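Long-range contacts in YfkN protein (Bacillus subtilis subsp. subtilis, PDB 3GVE), which belongs to the calcineurin-like phosphoesterase family of metal-binding proteins and carries one manganese and one magnesium ion in this structure: residues M96-L106 with I122-N131; Y143-K151 with T199-A208. All blocks are in the same frame, centred on the assembly; numbering follows the deposited sequence. Where two conformers were deposited one is given.

In the fold
Following the chain from the N terminus, helix 91-98 leads through a turn into strand 104-105, and helix 115-123 returns it to strand 129-130; interaction 1 pairs the two strands of this beta-alpha-beta unit, while helix 91-98, just before it, reaches the loop near Asp-126. Interaction 2 opens only afterwards, at Tyr-143, and closes a longer loop when helix 192-205 packs against strand 146-154, so the two are in series and neither nest nor cross. Their centres lie about 16 Å apart, yet they touch: Asn-131 N is 2.9 Å from Thr-144 O, a probable hydrogen bond, and Leu-106 CD1 packs on Tyr-143 CE2. The small parallel pair is thereby joined to the edge of the larger mixed sheet.

Interaction 1 of 2, residues M96-L106 with I122-N131; sequences MNALKYDAGTL and IKGADFPIVN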
# COMPACT_ATOMS: atom_id res chain seq x y z
N MSE A 96 21.76 4.97 1.90
CA MSE A 96 22.36 4.12 0.85
C MSE A 96 23.89 4.30 0.76
O MSE A 96 24.63 3.37 0.55
CB MSE A 96 21.72 4.39 -0.53
CG MSE A 96 20.18 4.40 -0.56
SE MSE A 96 19.28 2.89 0.30
CE MSE A 96 19.22 1.66 -1.23
N ASN A 97 24.34 5.53 0.98
CA ASN A 97 25.73 5.91 0.97
C ASN A 97 26.41 5.23 2.18
O ASN A 97 27.48 4.66 2.10
CB ASN A 97 25.92 7.43 1.05
CG ASN A 97 25.66 8.13 -0.30
OD1 ASN A 97 25.58 7.48 -1.35
ND2 ASN A 97 25.58 9.43 -0.25
N ALA A 98 25.73 5.31 3.32
CA ALA A 98 26.26 4.74 4.57
C ALA A 98 26.38 3.22 4.49
O ALA A 98 27.27 2.65 5.06
CB ALA A 98 25.41 5.16 5.76
N LEU A 99 25.46 2.58 3.77
CA LEU A 99 25.49 1.13 3.56
C LEU A 99 26.41 0.72 2.39
O LEU A 99 26.55 -0.45 2.08
CB LEU A 99 24.07 0.61 3.28
CG LEU A 99 23.08 0.64 4.45
CD1 LEU A 99 21.70 0.19 4.02
CD2 LEU A 99 23.60 -0.25 5.58
N LYS A 100 27.00 1.72 1.76
CA LYS A 100 27.97 1.51 0.69
C LYS A 100 27.37 0.70 -0.48
O LYS A 100 27.93 -0.27 -0.96
CB LYS A 100 29.27 0.88 1.24
CG LYS A 100 29.96 1.80 2.23
CD LYS A 100 31.23 1.17 2.79
CE LYS A 100 31.87 2.09 3.82
NZ LYS A 100 33.34 1.83 3.93
N TYR A 101 26.21 1.14 -0.96
CA TYR A 101 25.66 0.59 -2.20
C TYR A 101 26.63 0.84 -3.35
O TYR A 101 27.30 1.86 -3.38
CB TYR A 101 24.31 1.22 -2.52
CG TYR A 101 23.15 0.48 -1.90
CD1 TYR A 101 22.86 0.61 -0.54
CD2 TYR A 101 22.35 -0.36 -2.66
CE1 TYR A 101 21.80 -0.07 0.03
CE2 TYR A 101 21.27 -1.05 -2.09
CZ TYR A 101 21.02 -0.91 -0.74
OH TYR A 101 19.98 -1.56 -0.15
N ASP A 102 26.68 -0.10 -4.27
CA ASP A 102 27.54 0.01 -5.46
C ASP A 102 26.82 0.59 -6.69
O ASP A 102 27.46 1.13 -7.56
CB ASP A 102 28.14 -1.36 -5.79
CG ASP A 102 29.04 -1.89 -4.68
OD1 ASP A 102 30.11 -1.31 -4.48
OD2 ASP A 102 28.65 -2.85 -4.03
N ALA A 103 25.49 0.45 -6.74
CA ALA A 103 24.71 0.95 -7.86
C ALA A 103 23.23 1.01 -7.50
O ALA A 103 22.81 0.26 -6.63
CB ALA A 103 24.87 0.06 -9.09
N GLY A 104 22.51 1.85 -8.22
CA GLY A 104 21.06 1.87 -8.09
C GLY A 104 20.42 2.21 -9.44
O GLY A 104 21.12 2.44 -10.44
N THR A 105 19.09 2.27 -9.45
CA THR A 105 18.36 2.55 -10.71
C THR A 105 17.07 3.26 -10.45
O THR A 105 16.71 3.52 -9.26
CB THR A 105 18.19 1.23 -11.49
OG1 THR A 105 17.89 1.55 -12.85
CG2 THR A 105 17.06 0.36 -10.92
N LEU A 106 16.32 3.60 -11.50
CA LEU A 106 15.07 4.30 -11.36
C LEU A 106 13.90 3.36 -11.48
O LEU A 106 13.76 2.61 -12.39
CB LEU A 106 14.97 5.40 -12.41
CG LEU A 106 16.20 6.33 -12.46
CD1 LEU A 106 16.06 7.33 -13.55
CD2 LEU A 106 16.52 6.98 -11.16
N ILE A 122 19.75 12.20 -7.24
CA ILE A 122 20.85 11.44 -7.81
C ILE A 122 22.21 12.10 -7.51
O ILE A 122 23.19 11.41 -7.31
CB ILE A 122 20.63 11.26 -9.34
CG1 ILE A 122 19.45 10.32 -9.59
CG2 ILE A 122 21.86 10.71 -10.01
CD1 ILE A 122 18.93 10.34 -11.04
N LYS A 123 22.26 13.43 -7.49
CA LYS A 123 23.52 14.17 -7.29
C LYS A 123 24.26 13.78 -6.02
O LYS A 123 25.46 13.80 -5.97
CB LYS A 123 23.28 15.68 -7.22
CG LYS A 123 22.87 16.32 -8.51
CD LYS A 123 22.55 17.80 -8.34
CE LYS A 123 21.93 18.33 -9.61
NZ LYS A 123 21.81 19.76 -9.61
N GLY A 124 23.49 13.47 -4.99
CA GLY A 124 24.03 13.12 -3.69
C GLY A 124 24.52 11.66 -3.49
O GLY A 124 25.11 11.38 -2.45
N ALA A 125 24.21 10.75 -4.44
CA ALA A 125 24.64 9.37 -4.31
C ALA A 125 26.12 9.24 -4.55
O ALA A 125 26.66 9.80 -5.59
CB ALA A 125 23.86 8.51 -5.23
N ASP A 126 26.79 8.46 -3.73
CA ASP A 126 28.21 8.19 -3.90
C ASP A 126 28.39 7.18 -5.01
O ASP A 126 29.45 7.03 -5.52
CB ASP A 126 28.80 7.60 -2.62
CG ASP A 126 28.91 8.59 -1.51
OD1 ASP A 126 28.89 9.77 -1.74
OD2 ASP A 126 29.02 8.09 -0.38
N PHE A 127 27.32 6.47 -5.33
CA PHE A 127 27.34 5.39 -6.30
C PHE A 127 26.54 5.79 -7.53
O PHE A 127 25.71 6.65 -7.46
CB PHE A 127 26.72 4.13 -5.67
CG PHE A 127 25.37 4.37 -5.04
CD1 PHE A 127 24.23 4.17 -5.77
CD2 PHE A 127 25.26 4.84 -3.74
CE1 PHE A 127 22.99 4.41 -5.20
CE2 PHE A 127 24.04 5.09 -3.17
CZ PHE A 127 22.89 4.87 -3.88
N PRO A 128 26.81 5.13 -8.64
CA PRO A 128 26.08 5.42 -9.88
C PRO A 128 24.62 4.95 -9.82
O PRO A 128 24.35 3.86 -9.35
CB PRO A 128 26.83 4.60 -10.93
CG PRO A 128 27.52 3.51 -10.15
CD PRO A 128 27.88 4.15 -8.85
N ILE A 129 23.73 5.78 -10.32
CA ILE A 129 22.32 5.45 -10.51
C ILE A 129 22.11 5.46 -12.02
O ILE A 129 22.26 6.48 -12.67
CB ILE A 129 21.42 6.42 -9.75
CG1 ILE A 129 21.65 6.21 -8.24
CG2 ILE A 129 19.97 6.19 -10.09
CD1 ILE A 129 20.95 7.24 -7.34
N VAL A 130 21.80 4.31 -12.58
CA VAL A 130 21.80 4.14 -14.02
C VAL A 130 20.40 3.92 -14.56
O VAL A 130 19.54 3.36 -13.89
CB VAL A 130 22.74 2.96 -14.46
CG1 VAL A 130 24.22 3.33 -14.16
CG2 VAL A 130 22.36 1.65 -13.75
N ASN A 131 20.19 4.34 -15.79
CA ASN A 131 18.99 4.03 -16.54
C ASN A 131 19.26 4.22 -18.03
O ASN A 131 19.78 5.26 -18.41
CB ASN A 131 17.82 4.91 -16.12
CG ASN A 131 16.65 4.78 -17.07
OD1 ASN A 131 16.60 5.47 -18.08
ND2 ASN A 131 15.75 3.85 -16.81
O HOH W 1 29.05 5.28 0.03
O HOH W 2 15.75 2.43 -14.34
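A beta-alpha-beta unit, strand 104-105, helix 115-123 and strand 129-130, is closed here by parallel pairing, with Gly-104 beside Ile-129. The amide N of Gly-104 donates to Pro-128 O at 3.0 Å, in the carbonyl plane, and Val-130 N returns a bond of 2.9 Å to Gly-104 O. One residue on, the hydroxyl OG1 of Thr-105, anti to the backbone N (chi1 -162°), donates to Val-130 O at 2.7 Å, almost in line with the C=O bond. A water donates to this hydroxyl and Leu-106 O and accepts from Asn-131 ND2, while Asn-131 OD1 accepts from Val-134 N.

At the other end of the contact, Asn-97 in the last turn of helix 91-98 grips the loop after helix 115-123 with both ends of its amide. OD1 accepts from Asp-126 N at 2.8 Å, the donor tilted 35° from the carbonyl plane, while ND2 donates to Gly-124 O at 3.0 Å, with Gly-124 O lying in the plane of the Asn-97 amide. These two bonds fix the rotation of the amide, which stacks on the Asp-126 carboxylate with planes 5° apart. Between the two ends lies the ring of Phe-127: Tyr-101 CB sits over one face, 3.9 Å from the centroid of the Phe-127 ring in a CH-pi contact, and Ala-125 CB covers the opposite face. Met-96 CB reaches CZ of the same ring at 3.6 Å. Tyr-101 OH bonds Thr-17 and Asp-102 OD2 bonds Leu-59 N, tying the turn to the four-stranded sheet. Just past strand 104-105, Leu-106 turns CD2 back onto Ile-129 CG2 at 3.7 Å, their side chains roughly perpendicular.

Interaction 2 of 2, residues Y143-K151 with T199-A208; sequences YTPYVINEK and TIPKMKAEGA
With its CG set between the backbone N and the carbonyl carbon (chi1 68°), Tyr-146 presents a ring face to Met-203, a selenomethionine whose chain runs extended through chi2 (175°) before bending at chi3. Met-203 CG lies over the centre of the Tyr-146 ring, 3.6 Å from its centroid, a CH-pi contact. The selenium is set obliquely, with Met-203 SE 4.8 Å from that centroid, a Met-aromatic contact; the two side chains run alongside each other, pointing opposite ways. Thr-199 CG2 touches Tyr-146 CD2 at 3.6 Å, and at the far end of the ring Glu-206 CG comes to 3.6 Å from Tyr-146 OH.

This is a helix packed on an edge strand of the mixed sheet: the axes of 146-151 and 199-205 approach to 9.7 Å and run nearly parallel, 23° apart. Strand 160-170 pairs with 146-154 and also lends Ile-168 to the packing around Thr-199. Where the helix ends in a Schellman motif, with Gly-207 at positive phi and Ala-208 N bonded to Met-203 O, Ile-148 fits against the turn. Its CD1 reaches Glu-206 CB at 3.7 Å and Ala-208 CB at 4.0 Å, also meeting Met-203 O.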
# COMPACT_ATOMS: atom_id res chain seq x y z
N TYR A 143 19.67 9.85 -18.48
CA TYR A 143 20.44 9.48 -17.29
C TYR A 143 21.68 8.73 -17.73
O TYR A 143 21.76 8.27 -18.85
CB TYR A 143 19.58 8.57 -16.35
CG TYR A 143 18.31 9.27 -15.97
CD1 TYR A 143 18.30 10.24 -14.99
CD2 TYR A 143 17.12 9.01 -16.64
CE1 TYR A 143 17.15 10.93 -14.69
CE2 TYR A 143 15.98 9.68 -16.35
CZ TYR A 143 16.00 10.64 -15.38
OH TYR A 143 14.87 11.35 -15.10
N THR A 144 22.63 8.59 -16.83
CA THR A 144 23.78 7.72 -17.05
C THR A 144 23.27 6.34 -17.50
O THR A 144 22.58 5.67 -16.74
CB THR A 144 24.54 7.53 -15.72
OG1 THR A 144 24.78 8.81 -15.11
CG2 THR A 144 25.85 6.82 -15.93
N PRO A 145 23.58 5.91 -18.72
CA PRO A 145 22.96 4.68 -19.20
C PRO A 145 23.50 3.40 -18.59
O PRO A 145 22.70 2.41 -18.43
CB PRO A 145 23.15 4.72 -20.72
CG PRO A 145 24.44 5.46 -20.86
CD PRO A 145 24.38 6.58 -19.77
N TYR A 146 24.75 3.40 -18.21
CA TYR A 146 25.39 2.25 -17.61
C TYR A 146 26.69 2.77 -17.03
O TYR A 146 27.08 3.88 -17.35
CB TYR A 146 25.64 1.15 -18.66
CG TYR A 146 26.69 1.52 -19.69
CD1 TYR A 146 28.03 1.35 -19.42
CD2 TYR A 146 26.34 2.05 -20.92
CE1 TYR A 146 29.01 1.69 -20.35
CE2 TYR A 146 27.31 2.40 -21.85
CZ TYR A 146 28.64 2.21 -21.55
OH TYR A 146 29.61 2.56 -22.47
N VAL A 147 27.30 1.91 -16.21
CA VAL A 147 28.67 2.21 -15.67
C VAL A 147 29.39 0.91 -15.67
O VAL A 147 28.78 -0.17 -15.53
CB VAL A 147 28.60 2.88 -14.29
CG1 VAL A 147 27.91 4.22 -14.34
CG2 VAL A 147 28.05 1.96 -13.28
N ILE A 148 30.65 0.99 -15.81
CA ILE A 148 31.57 -0.13 -15.68
C ILE A 148 32.67 0.20 -14.68
O ILE A 148 33.32 1.22 -14.80
CB ILE A 148 32.20 -0.50 -17.05
CG1 ILE A 148 31.11 -0.88 -18.05
CG2 ILE A 148 33.18 -1.64 -16.92
CD1 ILE A 148 31.60 -0.90 -19.49
N ASN A 149 32.85 -0.66 -13.69
CA ASN A 149 33.86 -0.50 -12.65
C ASN A 149 34.79 -1.69 -12.69
O ASN A 149 34.35 -2.82 -12.69
CB ASN A 149 33.23 -0.45 -11.26
CG ASN A 149 32.25 0.66 -11.10
OD1 ASN A 149 32.46 1.74 -11.59
ND2 ASN A 149 31.16 0.39 -10.39
N GLU A 150 36.08 -1.42 -12.73
CA GLU A 150 37.06 -2.49 -12.64
C GLU A 150 37.24 -2.83 -11.17
O GLU A 150 37.66 -2.01 -10.38
CB GLU A 150 38.38 -2.08 -13.27
CG GLU A 150 39.37 -3.24 -13.31
CD GLU A 150 40.65 -2.89 -14.03
OE1 GLU A 150 40.96 -3.55 -15.03
OE2 GLU A 150 41.34 -1.96 -13.57
N LYS A 151 36.88 -4.06 -10.82
CA LYS A 151 36.95 -4.55 -9.46
C LYS A 151 38.13 -5.50 -9.28
O LYS A 151 38.38 -6.31 -10.14
CB LYS A 151 35.66 -5.32 -9.12
CG LYS A 151 34.37 -4.56 -9.34
CD LYS A 151 34.40 -3.24 -8.63
CE LYS A 151 34.02 -3.38 -7.21
NZ LYS A 151 34.01 -2.03 -6.58
N THR A 199 22.22 -1.06 -25.94
CA THR A 199 23.23 -0.65 -24.97
C THR A 199 24.31 -1.70 -24.65
O THR A 199 25.46 -1.36 -24.50
CB THR A 199 22.57 -0.10 -23.68
OG1 THR A 199 21.64 0.92 -24.02
CG2 THR A 199 23.61 0.48 -22.74
N ILE A 200 23.92 -2.95 -24.53
CA ILE A 200 24.84 -4.03 -24.19
C ILE A 200 26.10 -4.07 -25.09
O ILE A 200 27.16 -4.26 -24.60
CB ILE A 200 24.12 -5.38 -24.18
CG1 ILE A 200 23.22 -5.51 -22.93
CG2 ILE A 200 25.14 -6.56 -24.22
CD1 ILE A 200 22.15 -6.54 -23.08
N PRO A 201 25.96 -3.92 -26.40
CA PRO A 201 27.15 -3.96 -27.28
C PRO A 201 28.19 -2.90 -26.92
O PRO A 201 29.37 -3.12 -27.01
CB PRO A 201 26.55 -3.70 -28.67
CG PRO A 201 25.20 -4.28 -28.58
CD PRO A 201 24.71 -3.93 -27.19
N LYS A 202 27.71 -1.75 -26.50
CA LYS A 202 28.61 -0.69 -26.12
C LYS A 202 29.33 -1.07 -24.85
O LYS A 202 30.48 -0.80 -24.71
CB LYS A 202 27.82 0.57 -25.91
CG LYS A 202 27.03 0.93 -27.09
CD LYS A 202 26.80 2.38 -27.03
CE LYS A 202 25.41 2.69 -26.67
NZ LYS A 202 24.82 3.29 -27.87
N MSE A 203 28.61 -1.69 -23.92
CA MSE A 203 29.21 -2.11 -22.67
C MSE A 203 30.26 -3.17 -22.94
O MSE A 203 31.32 -3.12 -22.34
CB MSE A 203 28.15 -2.65 -21.70
CG MSE A 203 27.07 -1.64 -21.32
SE MSE A 203 25.68 -2.43 -20.20
CE MSE A 203 26.71 -2.59 -18.54
N LYS A 204 29.96 -4.13 -23.82
CA LYS A 204 30.95 -5.12 -24.13
C LYS A 204 32.19 -4.46 -24.79
O LYS A 204 33.31 -4.79 -24.46
CB LYS A 204 30.33 -6.21 -25.00
CG LYS A 204 29.29 -7.06 -24.26
CD LYS A 204 29.75 -7.44 -22.87
CE LYS A 204 30.40 -8.80 -22.83
NZ LYS A 204 30.67 -9.29 -21.45
N ALA A 205 31.95 -3.51 -25.68
CA ALA A 205 33.07 -2.74 -26.32
C ALA A 205 33.93 -2.09 -25.29
O ALA A 205 35.20 -2.07 -25.47
CB ALA A 205 32.47 -1.72 -27.30
N GLU A 206 33.35 -1.46 -24.27
CA GLU A 206 34.10 -0.83 -23.21
C GLU A 206 34.68 -1.79 -22.18
O GLU A 206 35.28 -1.30 -21.17
CB GLU A 206 33.28 0.30 -22.56
CG GLU A 206 32.78 1.34 -23.55
CD GLU A 206 33.94 2.12 -24.23
OE1 GLU A 206 35.07 2.14 -23.67
OE2 GLU A 206 33.67 2.72 -25.32
N GLY A 207 34.57 -3.08 -22.42
CA GLY A 207 35.29 -4.03 -21.60
C GLY A 207 34.55 -4.72 -20.49
O GLY A 207 35.13 -5.46 -19.74
N ALA A 208 33.25 -4.51 -20.39
CA ALA A 208 32.50 -5.19 -19.33
C ALA A 208 32.68 -6.69 -19.40
O ALA A 208 32.45 -7.28 -20.43
CB ALA A 208 31.01 -4.83 -19.40